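Local coordinates for protein fiber (Human adenovirus 48, PDB 6FJQ) that forms the trimeric knob at the tip of the viral fiber and probably engages primary receptors on the host cell, at residues 86-91 with 100-105. Residues are numbered along the deposited sequence; the frame is centred on the assembly and turned at random.
Sequences EYWNYR and AYEEAV
A100 begins the contact by lying against the side-chain amide of N89; their CA atoms, 6.1 Å apart, are the closest CA pair across the two segments. Y101 then brings its hydroxyl end to the ring of Y90, loosely, with OH 4.1 Å from CE2. E102 reaches further in: its chain, bent at chi2, brings the carboxylate near N89, W88 and, obliquely, the Y90 ring. The side chains of E102 and N89 run alongside each other in opposite senses, their flat ends only 14° from parallel, while the carboxylate is steeply inclined to the indole of W88, whose NE1 lies 3.6 Å from E102 OE2. The carbonyl O of E103 accepts a hydrogen bond from Y90 OH at 2.6 Å, on a lone pair and in the carbonyl plane; the same oxygen sits at the edge of the phenol ring. Y90 CG is anti to its own carbonyl carbon (chi1 -69°), which extends the ring towards this acceptor. A104 adds apolar packing, CB lying 4.0 Å from Y90 CZ. The loop segment thus runs across strand 88-90, at 69° to it, rather than pairing as a further strand. Strand 88-90 pairs antiparallel with strand 4-7, whose L5 touches W88, E102 and A104.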
# COMPACT_ATOMS: atom_id res chain seq x y z
N GLU A 86 4.27 -25.46 11.80
CA GLU A 86 3.16 -26.33 11.44
C GLU A 86 2.03 -25.54 10.78
O GLU A 86 1.30 -26.10 10.01
CB GLU A 86 2.72 -27.17 12.64
CG GLU A 86 2.05 -28.47 12.27
CD GLU A 86 0.92 -28.72 13.23
OE1 GLU A 86 -0.22 -28.19 13.03
OE2 GLU A 86 1.20 -29.40 14.22
N TYR A 87 1.93 -24.23 11.05
CA TYR A 87 0.87 -23.37 10.50
C TYR A 87 1.33 -22.58 9.24
O TYR A 87 0.65 -21.62 8.82
CB TYR A 87 0.34 -22.42 11.59
CG TYR A 87 -0.28 -23.14 12.78
CD1 TYR A 87 0.50 -23.62 13.83
CD2 TYR A 87 -1.65 -23.39 12.85
CE1 TYR A 87 -0.06 -24.31 14.91
CE2 TYR A 87 -2.20 -24.07 13.93
CZ TYR A 87 -1.40 -24.53 14.95
OH TYR A 87 -1.96 -25.22 16.00
N TRP A 88 2.43 -22.99 8.61
CA TRP A 88 3.00 -22.23 7.47
C TRP A 88 3.34 -23.13 6.29
O TRP A 88 4.27 -23.92 6.35
CB TRP A 88 4.23 -21.50 7.94
CG TRP A 88 5.00 -20.77 6.92
CD1 TRP A 88 6.19 -21.16 6.36
CD2 TRP A 88 4.71 -19.49 6.39
NE1 TRP A 88 6.65 -20.19 5.50
CE2 TRP A 88 5.74 -19.16 5.50
CE3 TRP A 88 3.66 -18.58 6.58
CZ2 TRP A 88 5.75 -17.94 4.81
CZ3 TRP A 88 3.69 -17.36 5.87
CH2 TRP A 88 4.71 -17.06 5.02
N ASN A 89 2.57 -22.99 5.21
CA ASN A 89 2.82 -23.73 4.00
C ASN A 89 2.21 -22.99 2.82
O ASN A 89 1.64 -21.97 3.01
CB ASN A 89 2.26 -25.17 4.16
CG ASN A 89 3.08 -26.22 3.37
OD1 ASN A 89 4.31 -26.13 3.17
ND2 ASN A 89 2.37 -27.24 2.94
N TYR A 90 2.42 -23.50 1.61
CA TYR A 90 1.70 -23.10 0.38
C TYR A 90 0.18 -23.34 0.51
O TYR A 90 -0.30 -24.02 1.41
CB TYR A 90 2.22 -23.87 -0.86
CG TYR A 90 3.62 -23.52 -1.32
CD1 TYR A 90 3.85 -22.41 -2.14
CD2 TYR A 90 4.73 -24.31 -0.97
CE1 TYR A 90 5.13 -22.07 -2.56
CE2 TYR A 90 6.03 -23.97 -1.40
CZ TYR A 90 6.22 -22.85 -2.18
OH TYR A 90 7.47 -22.50 -2.59
N ARG A 91 -0.56 -22.76 -0.42
CA ARG A 91 -2.01 -22.88 -0.46
C ARG A 91 -2.31 -24.13 -1.26
O ARG A 91 -1.60 -24.44 -2.21
CB ARG A 91 -2.59 -21.61 -1.11
CG ARG A 91 -4.11 -21.56 -1.17
CD ARG A 91 -4.74 -20.18 -0.91
NE ARG A 91 -5.86 -19.81 -1.79
CZ ARG A 91 -7.10 -20.31 -1.78
NH1 ARG A 91 -7.50 -21.27 -0.95
NH2 ARG A 91 -7.98 -19.83 -2.63
N ALA A 100 3.35 -30.39 4.93
CA ALA A 100 4.49 -29.46 5.05
C ALA A 100 5.85 -29.89 4.37
O ALA A 100 6.68 -30.56 4.98
CB ALA A 100 4.70 -29.04 6.51
N TYR A 101 6.05 -29.51 3.11
CA TYR A 101 7.36 -29.63 2.42
C TYR A 101 7.87 -28.17 2.25
O TYR A 101 7.10 -27.20 2.42
CB TYR A 101 7.28 -30.48 1.04
CG TYR A 101 7.20 -29.66 -0.30
CD1 TYR A 101 8.38 -29.08 -0.88
CD2 TYR A 101 5.97 -29.38 -0.92
CE1 TYR A 101 8.30 -28.27 -2.01
CE2 TYR A 101 5.90 -28.58 -2.06
CZ TYR A 101 7.07 -28.04 -2.59
OH TYR A 101 6.99 -27.28 -3.70
N GLU A 102 9.15 -28.04 1.87
CA GLU A 102 9.48 -26.88 1.06
C GLU A 102 10.75 -26.90 0.16
O GLU A 102 11.59 -27.76 0.27
CB GLU A 102 9.46 -25.60 2.00
CG GLU A 102 8.89 -24.25 1.53
CD GLU A 102 7.94 -23.61 2.53
OE1 GLU A 102 6.88 -24.28 2.54
OE2 GLU A 102 8.24 -22.54 3.24
N GLU A 103 10.67 -26.04 -0.86
CA GLU A 103 11.62 -24.96 -1.20
C GLU A 103 10.72 -23.69 -1.46
O GLU A 103 9.58 -23.84 -1.90
CB GLU A 103 12.49 -25.26 -2.45
CG GLU A 103 13.05 -24.04 -3.25
CD GLU A 103 12.04 -23.35 -4.19
OE1 GLU A 103 11.18 -24.04 -4.79
OE2 GLU A 103 12.10 -22.11 -4.34
N ALA A 104 11.22 -22.47 -1.21
CA ALA A 104 10.43 -21.28 -1.52
C ALA A 104 11.28 -19.99 -1.74
O ALA A 104 10.94 -18.91 -1.30
CB ALA A 104 9.38 -21.07 -0.44
N VAL A 105 12.35 -20.11 -2.50
CA VAL A 105 13.32 -19.04 -2.64
C VAL A 105 12.72 -17.85 -3.35
O VAL A 105 13.01 -16.71 -3.00
CB VAL A 105 14.64 -19.54 -3.31
CG1 VAL A 105 15.54 -18.40 -3.77
CG2 VAL A 105 15.40 -20.41 -2.30